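Local atomic coordinates of 3-hydroxyisobutyrate dehydrogenase (Salmonella typhimurium, PDB entry 3G0O), a protein that probably oxidises L-threonate to 2-dehydro-L-erythronate, preferring NAD(+) to NADP(+), as a member of the 3-hydroxyisobutyrate dehydrogenase-related family. Residues 225-228 / 229-232; 286-289 / 290-293; 213-217 / 218-222; 132-136 / 137-141. One frame throughout, in Å; residues are numbered along the deposited sequence.

In the fold
Contacts 1, 2 and 3 cluster in the helical C-terminal part of the chain, whereas contact 4 belongs to the Rossmann-type domain. The centres of contacts 1 and 2 are about 11 Å apart, and R227 NE and D286 OD1 join them in a 2.7 Å salt bridge. Contact 3, centred about 12 Å from contact 1, meets it through a probable hydrogen bond of 3.0 Å between N220 ND2 and E225 OE1. R227 also binds a tartaric acid molecule, probably from the crystallisation liquor, with its side chain about 10 Å from that of K179, the predicted active-site lysine. M140 of contact 4 is similarly distant from K179. Contacts 2, 3 and 4 each touch the second subunit, contact 2 through F293 alone.

Contact 1 (225-228 / 229-232); sequences ENRM and QHVV
M228, Q229 and H230 meet the neighbouring turns of helix 222-232 at a kink, where the N atoms of Q229 and H230 lack the α-helical bond to the turn before. H230 N instead donates to R227 O at 3.0 Å, with an N-H...O angle of 131° and the donor well above the carbonyl plane. The α-helical pattern resumes at V232, whose N reaches M228 O at 3.0 Å and a straighter 161°. M228, a selenomethionine, is bent at chi2 and chi3 and lies side by side with V231: its SE and CE are each 3.7 Å from V231 CG2. A193 and M197 of helix 174-202 touch M228, while L207 of helix 207-214 touches V231. Q229 sets CB 3.8 Å from N226 O before its chain leads away, its NE2 bonding to D233. H230 lies alongside R227, ring and guanidinium planes only 20° apart, and its ND1 is hydrogen-bonded to D285, which helps to fix the ring's rotation. Besides its bond to D286, R227 donates from NH1 to N226 OD1 at 2.9 Å. One face of the H230 ring receives a backbone carbonyl, with N226 O 3.6 Å above the plane and displaced toward the rim.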
loop_
_atom_site.group_PDB
_atom_site.type_symbol
_atom_site.label_atom_id
_atom_site.label_comp_id
_atom_site.label_asym_id
_atom_site.label_seq_id
_atom_site.Cartn_x
_atom_site.Cartn_y
_atom_site.Cartn_z
ATOM N N GLU A 225 -5.546 1.970 4.131
ATOM C CA GLU A 225 -6.960 2.244 3.919
ATOM C C GLU A 225 -7.866 1.473 4.871
ATOM O O GLU A 225 -8.842 2.020 5.384
ATOM C CB GLU A 225 -7.356 1.950 2.467
ATOM C CG GLU A 225 -8.690 2.575 2.090
ATOM C CD GLU A 225 -8.970 2.552 0.600
ATOM O OE1 GLU A 225 -8.016 2.626 -0.199
ATOM O OE2 GLU A 225 -10.153 2.481 0.222
ATOM N N ASN A 226 -7.538 0.213 5.130
ATOM C CA ASN A 226 -8.360 -0.598 6.019
ATOM C C ASN A 226 -8.172 -0.295 7.502
ATOM O O ASN A 226 -9.141 -0.025 8.213
ATOM C CB ASN A 226 -8.092 -2.082 5.769
ATOM C CG ASN A 226 -8.989 -2.978 6.598
ATOM O OD1 ASN A 226 -8.652 -3.357 7.721
ATOM N ND2 ASN A 226 -10.150 -3.310 6.050
ATOM N N ARG A 227 -6.922 -0.315 7.960
ATOM C CA ARG A 227 -6.619 -0.085 9.368
ATOM C C ARG A 227 -6.720 1.357 9.868
ATOM O O ARG A 227 -7.168 1.596 10.994
ATOM C CB ARG A 227 -5.223 -0.644 9.674
ATOM C CG ARG A 227 -5.045 -2.116 9.286
ATOM C CD ARG A 227 -6.069 -2.985 9.979
ATOM N NE ARG A 227 -5.584 -4.346 10.195
ATOM C CZ ARG A 227 -5.827 -5.382 9.399
ATOM N NH1 ARG A 227 -6.562 -5.238 8.303
ATOM N NH2 ARG A 227 -5.330 -6.570 9.707
HETATM N N MSE A 228 -6.321 2.326 9.051
HETATM C CA MSE A 228 -6.376 3.701 9.528
HETATM C C MSE A 228 -7.785 4.269 9.699
HETATM O O MSE A 228 -7.960 5.338 10.281
HETATM C CB MSE A 228 -5.513 4.613 8.654
HETATM C CG MSE A 228 -4.011 4.332 8.775
HETATM SE SE MSE A 228 -3.291 4.339 10.602
HETATM C CE MSE A 228 -3.453 2.439 11.010
ATOM N N GLN A 229 -8.789 3.557 9.201
ATOM C CA GLN A 229 -10.164 4.004 9.382
ATOM C C GLN A 229 -10.473 3.766 10.863
ATOM O O GLN A 229 -11.192 4.535 11.497
ATOM C CB GLN A 229 -11.122 3.189 8.511
ATOM C CG GLN A 229 -12.578 3.623 8.639
ATOM C CD GLN A 229 -12.800 5.062 8.199
ATOM O OE1 GLN A 229 -12.651 5.394 7.022
ATOM N NE2 GLN A 229 -13.150 5.925 9.147
ATOM N N HIS A 230 -9.910 2.693 11.412
ATOM C CA HIS A 230 -10.108 2.366 12.819
ATOM C C HIS A 230 -9.524 3.494 13.664
ATOM O O HIS A 230 -10.112 3.905 14.668
ATOM C CB HIS A 230 -9.400 1.049 13.167
ATOM C CG HIS A 230 -9.855 -0.122 12.354
ATOM N ND1 HIS A 230 -9.208 -1.340 12.377
ATOM C CD2 HIS A 230 -10.889 -0.263 11.489
ATOM C CE1 HIS A 230 -9.822 -2.178 11.560
ATOM N NE2 HIS A 230 -10.845 -1.547 11.009
ATOM N N VAL A 231 -8.360 3.991 13.254
ATOM C CA VAL A 231 -7.697 5.073 13.972
ATOM C C VAL A 231 -8.506 6.359 13.909
ATOM O O VAL A 231 -8.672 7.043 14.917
ATOM C CB VAL A 231 -6.293 5.355 13.405
ATOM C CG1 VAL A 231 -5.710 6.609 14.041
ATOM C CG2 VAL A 231 -5.381 4.161 13.667
ATOM N N VAL A 232 -8.996 6.691 12.722
ATOM C CA VAL A 232 -9.789 7.900 12.556
ATOM C C VAL A 232 -11.029 7.825 13.442
ATOM O O VAL A 232 -11.431 8.822 14.048
ATOM C CB VAL A 232 -10.229 8.087 11.088
ATOM C CG1 VAL A 232 -11.152 9.286 10.971
ATOM C CG2 VAL A 232 -9.002 8.280 10.201
#

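Contact 2 (286-289 / 290-293); sequences DSAV and IKIF
K291 runs back alongside A288, and its path can be traced atom by atom. CB starts 3.2 Å from A288 O, the carbonyl that also accepts K291 N at 2.8 Å. CG stands anti to the carbonyl carbon (chi1 -66°) and therefore stays beside the same oxygen, at 3.4 Å. From CG onward the chain is fully extended. CD has drawn off to 4.0 Å from A288 O but comes level with the methyl of A288, 4.2 Å from its CB. The tip then leaves the two segments: NZ forms a salt bridge with E284, and the ammonium also makes a cation-pi contact with Y236, so the charge has two partners at the end of the extended chain. The backbone beneath is a 3-10 helix, the last modelled turns, after helix 264-281, as its i to i+3 bonds testify. I292 N donates to V289 O almost linearly, at 171°, and V289 N and F293 N repeat the pattern within their own segments. This short helix lies against helix 174-202, where V289 and I290 touch A194. I292 is packed tightly on the turn before it: CG1 sits between the backbone N and the carbonyl carbon (chi1 64°), which brings it to 3.1 Å from V289 O, while CD1 extends to 4.4 Å from V289 CG2. I290 behaves similarly through its methyl branch, CG2 lying 3.3 Å from S287 O. F293 meets the second subunit, its ring lying nearly parallel to that of F261 there, with P264 of that subunit also packed on it.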
loop_
_atom_site.group_PDB
_atom_site.type_symbol
_atom_site.label_atom_id
_atom_site.label_comp_id
_atom_site.label_asym_id
_atom_site.label_seq_id
_atom_site.Cartn_x
_atom_site.Cartn_y
_atom_site.Cartn_z
ATOM N N ASP A 286 -4.783 -4.527 15.590
ATOM C CA ASP A 286 -3.384 -4.282 15.261
ATOM C C ASP A 286 -3.082 -2.816 14.949
ATOM O O ASP A 286 -1.931 -2.385 15.032
ATOM C CB ASP A 286 -2.886 -5.199 14.120
ATOM C CG ASP A 286 -3.829 -5.257 12.935
ATOM O OD1 ASP A 286 -4.429 -4.222 12.586
ATOM O OD2 ASP A 286 -3.951 -6.351 12.334
ATOM N N SER A 287 -4.106 -2.035 14.616
ATOM C CA SER A 287 -3.872 -0.628 14.338
ATOM C C SER A 287 -3.428 0.073 15.623
ATOM O O SER A 287 -2.907 1.185 15.581
ATOM C CB SER A 287 -5.134 0.046 13.775
ATOM O OG SER A 287 -6.212 0.017 14.695
ATOM N N ALA A 288 -3.616 -0.596 16.762
ATOM C CA ALA A 288 -3.228 -0.031 18.055
ATOM C C ALA A 288 -1.714 0.107 18.186
ATOM O O ALA A 288 -1.219 0.664 19.170
ATOM C CB ALA A 288 -3.778 -0.881 19.200
ATOM N N VAL A 289 -0.976 -0.399 17.204
ATOM C CA VAL A 289 0.475 -0.270 17.234
ATOM C C VAL A 289 0.807 1.230 17.242
ATOM O O VAL A 289 1.878 1.645 17.690
ATOM C CB VAL A 289 1.131 -0.941 15.997
ATOM C CG1 VAL A 289 0.674 -0.253 14.716
ATOM C CG2 VAL A 289 2.650 -0.892 16.126
ATOM N N ILE A 290 -0.129 2.041 16.752
ATOM C CA ILE A 290 0.059 3.486 16.711
ATOM C C ILE A 290 0.210 4.059 18.128
ATOM O O ILE A 290 0.774 5.134 18.320
ATOM C CB ILE A 290 -1.139 4.185 16.008
ATOM C CG1 ILE A 290 -0.775 5.638 15.691
ATOM C CG2 ILE A 290 -2.376 4.148 16.910
ATOM C CD1 ILE A 290 -1.806 6.363 14.833
ATOM N N LYS A 291 -0.283 3.328 19.122
ATOM C CA LYS A 291 -0.207 3.794 20.501
ATOM C C LYS A 291 1.202 3.857 21.094
ATOM O O LYS A 291 1.408 4.487 22.133
ATOM C CB LYS A 291 -1.120 2.938 21.387
ATOM C CG LYS A 291 -2.596 3.121 21.055
ATOM C CD LYS A 291 -3.499 2.301 21.964
ATOM C CE LYS A 291 -4.968 2.578 21.660
ATOM N NZ LYS A 291 -5.886 1.819 22.555
ATOM N N ILE A 292 2.179 3.218 20.451
ATOM C CA ILE A 292 3.544 3.272 20.978
ATOM C C ILE A 292 4.118 4.681 20.822
ATOM O O ILE A 292 5.137 5.024 21.423
ATOM C CB ILE A 292 4.478 2.261 20.270
ATOM C CG1 ILE A 292 4.636 2.621 18.793
ATOM C CG2 ILE A 292 3.919 0.852 20.423
ATOM C CD1 ILE A 292 5.619 1.720 18.054
ATOM N N PHE A 293 3.442 5.494 20.017
ATOM C CA PHE A 293 3.860 6.867 19.760
ATOM C C PHE A 293 3.270 7.825 20.790
ATOM O O PHE A 293 3.904 8.865 21.062
ATOM C CB PHE A 293 3.441 7.280 18.343
ATOM C CG PHE A 293 4.216 6.582 17.258
ATOM C CD1 PHE A 293 5.521 6.970 16.960
ATOM C CD2 PHE A 293 3.661 5.513 16.562
ATOM C CE1 PHE A 293 6.264 6.302 15.975
ATOM C CE2 PHE A 293 4.391 4.841 15.579
ATOM C CZ PHE A 293 5.698 5.238 15.289
#

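Contact 3 (213-217 / 218-222); sequences VVTHA and AGNSW
A217 and N220 are the ends of a type I beta turn, closed by a weak bond of 3.5 Å from N220 N to A217 O, in the connection between helix 207-214 and helix 222-232. Just before it, A217 N donates to V214 O at 2.9 Å, carrying the chain off the end of the first helix. The side chain that reaches back from the turn to the helix end is N220. Its CG is anti to the backbone N (chi1 -167°), which lays the amide back over T215: CG is 3.6 Å from T215 CA, and the two side chains run obliquely across one another. N220 CB is pressed to 3.1 Å from V214 O, and V214 CG1 supports the same residue from its backbone side, 3.7 Å from N220 CA. The amide nitrogen of N220 is turned to E225 of the next helix, its probable hydrogen-bond partner. S221 is the N-cap of that helix, its OG accepting from F224 N. The turn also forms part of the dimer interface: A218 N bonds to S129 OG of the second subunit, and the A218 side chain packs against W222 there. On the other branch of the N220 amide, OD1 is buried without a polar partner in the model and ends against a methyl group, 3.6 Å from T215 CG2.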
loop_
_atom_site.group_PDB
_atom_site.type_symbol
_atom_site.label_atom_id
_atom_site.label_comp_id
_atom_site.label_asym_id
_atom_site.label_seq_id
_atom_site.Cartn_x
_atom_site.Cartn_y
_atom_site.Cartn_z
ATOM N N VAL A 213 -6.592 12.151 1.947
ATOM C CA VAL A 213 -5.509 12.462 1.021
ATOM C C VAL A 213 -4.744 11.201 0.642
ATOM O O VAL A 213 -4.598 10.888 -0.539
ATOM C CB VAL A 213 -4.513 13.476 1.637
ATOM C CG1 VAL A 213 -3.245 13.567 0.786
ATOM C CG2 VAL A 213 -5.170 14.839 1.767
ATOM N N VAL A 214 -4.259 10.474 1.643
ATOM C CA VAL A 214 -3.497 9.267 1.369
ATOM C C VAL A 214 -4.270 8.254 0.534
ATOM O O VAL A 214 -3.741 7.715 -0.438
ATOM C CB VAL A 214 -3.030 8.575 2.669
ATOM C CG1 VAL A 214 -2.379 7.239 2.335
ATOM C CG2 VAL A 214 -2.044 9.472 3.411
ATOM N N THR A 215 -5.525 8.008 0.891
ATOM C CA THR A 215 -6.308 7.029 0.149
ATOM C C THR A 215 -6.663 7.467 -1.272
ATOM O O THR A 215 -7.364 6.757 -1.995
ATOM C CB THR A 215 -7.589 6.629 0.917
ATOM O OG1 THR A 215 -8.378 7.790 1.194
ATOM C CG2 THR A 215 -7.223 5.932 2.224
ATOM N N HIS A 216 -6.164 8.633 -1.671
ATOM C CA HIS A 216 -6.387 9.142 -3.021
ATOM C C HIS A 216 -5.054 9.554 -3.633
ATOM O O HIS A 216 -5.010 10.292 -4.620
ATOM C CB HIS A 216 -7.340 10.338 -3.008
ATOM C CG HIS A 216 -8.754 9.969 -2.684
ATOM N ND1 HIS A 216 -9.199 9.783 -1.393
ATOM C CD2 HIS A 216 -9.806 9.688 -3.490
ATOM C CE1 HIS A 216 -10.465 9.401 -1.417
ATOM N NE2 HIS A 216 -10.856 9.336 -2.677
ATOM N N ALA A 217 -3.970 9.060 -3.047
ATOM C CA ALA A 217 -2.634 9.388 -3.516
ATOM C C ALA A 217 -1.755 8.149 -3.706
ATOM O O ALA A 217 -2.187 7.020 -3.464
ATOM C CB ALA A 217 -1.976 10.361 -2.550
ATOM N N ALA A 218 -0.519 8.377 -4.137
ATOM C CA ALA A 218 0.426 7.300 -4.401
ATOM C C ALA A 218 0.988 6.600 -3.162
ATOM O O ALA A 218 1.614 5.546 -3.281
ATOM C CB ALA A 218 1.573 7.829 -5.267
ATOM N N GLY A 219 0.759 7.165 -1.979
ATOM C CA GLY A 219 1.277 6.555 -0.764
ATOM C C GLY A 219 0.309 5.603 -0.081
ATOM O O GLY A 219 0.587 5.076 0.997
ATOM N N ASN A 220 -0.831 5.367 -0.714
ATOM C CA ASN A 220 -1.849 4.492 -0.151
ATOM C C ASN A 220 -1.437 3.023 -0.158
ATOM O O ASN A 220 -0.587 2.602 -0.944
ATOM C CB ASN A 220 -3.154 4.667 -0.939
ATOM C CG ASN A 220 -4.355 4.035 -0.251
ATOM O OD1 ASN A 220 -4.424 3.965 0.978
ATOM N ND2 ASN A 220 -5.324 3.594 -1.049
ATOM N N SER A 221 -2.028 2.255 0.751
ATOM C CA SER A 221 -1.786 0.821 0.813
ATOM C C SER A 221 -3.105 0.212 1.251
ATOM O O SER A 221 -3.945 0.899 1.846
ATOM C CB SER A 221 -0.689 0.470 1.821
ATOM O OG SER A 221 -1.163 0.538 3.155
ATOM N N TRP A 222 -3.299 -1.065 0.951
ATOM C CA TRP A 222 -4.533 -1.727 1.345
ATOM C C TRP A 222 -4.652 -1.658 2.867
ATOM O O TRP A 222 -5.722 -1.375 3.401
ATOM C CB TRP A 222 -4.534 -3.191 0.895
ATOM C CG TRP A 222 -5.894 -3.824 0.978
ATOM C CD1 TRP A 222 -6.821 -3.913 -0.023
ATOM C CD2 TRP A 222 -6.502 -4.406 2.142
ATOM N NE1 TRP A 222 -7.968 -4.512 0.446
ATOM C CE2 TRP A 222 -7.801 -4.824 1.766
ATOM C CE3 TRP A 222 -6.078 -4.615 3.460
ATOM C CZ2 TRP A 222 -8.678 -5.437 2.670
ATOM C CZ3 TRP A 222 -6.951 -5.225 4.355
ATOM C CH2 TRP A 222 -8.236 -5.628 3.954
#

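Contact 4 (132-136 / 137-141); sequences AVKAA and QGEMT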
loop_
_atom_site.group_PDB
_atom_site.type_symbol
_atom_site.label_atom_id
_atom_site.label_comp_id
_atom_site.label_asym_id
_atom_site.label_seq_id
_atom_site.Cartn_x
_atom_site.Cartn_y
_atom_site.Cartn_z
ATOM N N ALA A 132 -11.739 -9.729 4.732
ATOM C CA ALA A 132 -13.051 -10.281 5.073
ATOM C C ALA A 132 -14.135 -9.983 4.036
ATOM O O ALA A 132 -14.946 -10.855 3.711
ATOM C CB ALA A 132 -13.493 -9.765 6.447
ATOM N N VAL A 133 -14.162 -8.755 3.524
ATOM C CA VAL A 133 -15.165 -8.378 2.532
ATOM C C VAL A 133 -15.074 -9.290 1.315
ATOM O O VAL A 133 -16.077 -9.854 0.871
ATOM C CB VAL A 133 -14.998 -6.907 2.088
ATOM C CG1 VAL A 133 -15.942 -6.596 0.932
ATOM C CG2 VAL A 133 -15.289 -5.981 3.261
ATOM N N LYS A 134 -13.867 -9.437 0.778
ATOM C CA LYS A 134 -13.663 -10.296 -0.379
ATOM C C LYS A 134 -14.060 -11.732 -0.049
ATOM O O LYS A 134 -14.700 -12.412 -0.853
ATOM C CB LYS A 134 -12.198 -10.258 -0.825
ATOM C CG LYS A 134 -11.905 -9.274 -1.953
ATOM C CD LYS A 134 -10.470 -9.460 -2.433
ATOM C CE LYS A 134 -10.187 -8.727 -3.727
ATOM N NZ LYS A 134 -8.776 -8.971 -4.150
ATOM N N ALA A 135 -13.688 -12.185 1.145
ATOM C CA ALA A 135 -13.998 -13.542 1.580
ATOM C C ALA A 135 -15.501 -13.826 1.568
ATOM O O ALA A 135 -15.936 -14.897 1.146
ATOM C CB ALA A 135 -13.434 -13.776 2.980
ATOM N N ALA A 136 -16.287 -12.863 2.035
ATOM C CA ALA A 136 -17.737 -13.017 2.081
ATOM C C ALA A 136 -18.327 -13.112 0.679
ATOM O O ALA A 136 -19.424 -13.642 0.495
ATOM C CB ALA A 136 -18.359 -11.846 2.833
ATOM N N GLN A 137 -17.590 -12.607 -0.306
ATOM C CA GLN A 137 -18.030 -12.623 -1.698
ATOM C C GLN A 137 -17.410 -13.790 -2.462
ATOM O O GLN A 137 -17.590 -13.910 -3.672
ATOM C CB GLN A 137 -17.640 -11.310 -2.391
ATOM C CG GLN A 137 -18.057 -10.043 -1.649
ATOM C CD GLN A 137 -17.607 -8.769 -2.357
ATOM O OE1 GLN A 137 -16.417 -8.574 -2.626
ATOM N NE2 GLN A 137 -18.559 -7.896 -2.659
ATOM N N GLY A 138 -16.674 -14.644 -1.756
ATOM C CA GLY A 138 -16.034 -15.780 -2.395
ATOM C C GLY A 138 -14.909 -15.338 -3.313
ATOM O O GLY A 138 -14.615 -15.994 -4.317
ATOM N N GLU A 139 -14.266 -14.230 -2.957
ATOM C CA GLU A 139 -13.183 -13.680 -3.762
ATOM C C GLU A 139 -11.822 -13.678 -3.063
ATOM O O GLU A 139 -11.056 -12.717 -3.169
ATOM C CB GLU A 139 -13.547 -12.260 -4.203
ATOM C CG GLU A 139 -14.668 -12.209 -5.235
ATOM C CD GLU A 139 -15.203 -10.809 -5.466
ATOM O OE1 GLU A 139 -14.391 -9.873 -5.607
ATOM O OE2 GLU A 139 -16.440 -10.646 -5.517
HETATM N N MSE A 140 -11.519 -14.763 -2.358
HETATM C CA MSE A 140 -10.242 -14.871 -1.668
HETATM C C MSE A 140 -9.093 -15.024 -2.656
HETATM O O MSE A 140 -9.295 -15.374 -3.821
HETATM C CB MSE A 140 -10.210 -16.101 -0.756
HETATM C CG MSE A 140 -11.137 -16.090 0.438
HETATM SE SE MSE A 140 -10.737 -17.650 1.535
HETATM C CE MSE A 140 -11.621 -17.121 3.179
ATOM N N THR A 141 -7.885 -14.746 -2.178
ATOM C CA THR A 141 -6.687 -14.943 -2.976
ATOM C C THR A 141 -6.012 -16.101 -2.259
ATOM O O THR A 141 -5.827 -16.063 -1.042
ATOM C CB THR A 141 -5.763 -13.718 -2.970
ATOM O OG1 THR A 141 -6.280 -12.734 -3.875
ATOM C CG2 THR A 141 -4.360 -14.107 -3.415
HETATM O O HOH W 1 -8.779 -12.188 -4.731
#
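K134 and E139 meet in a helix C-cap of the Schellman type, at the end of the short helix 132-136 that links the antiparallel neighbours 122-129 and 140-145 in the sheet of the Rossmann-type domain. Two bonds define the motif: E139 N to K134 O, 2.8 Å at an angle of 160°, and, inside it, G138 N to A135 O, 3.0 Å. Between them G138 takes a positive phi of 69°, the reversal that turns the chain away from the helix. K134 O is gripped twice, because Q137 N also reaches it, at 2.9 Å and from the opposite face of the carbonyl plane to E139 N. Q137 points its extended chain back along V133, its CG beside V133 O. The K134 chain crosses E139 at about a right angle and follows the E139 carbonyl, with CD 3.4 Å from E139 O. On another side A135 CB touches the CE of M140, a selenomethionine, at 3.8 Å; M18 of helix 17-28 touches both residues. T141 continues into the strand and reaches across the dimer interface, its OG1 bonding to H216 O of the second subunit. One water ties the cap to the strand: it accepts from K134 NZ at 3.3 Å and donates both to E139 O at 2.8 Å and to T141 OG1 at 2.7 Å.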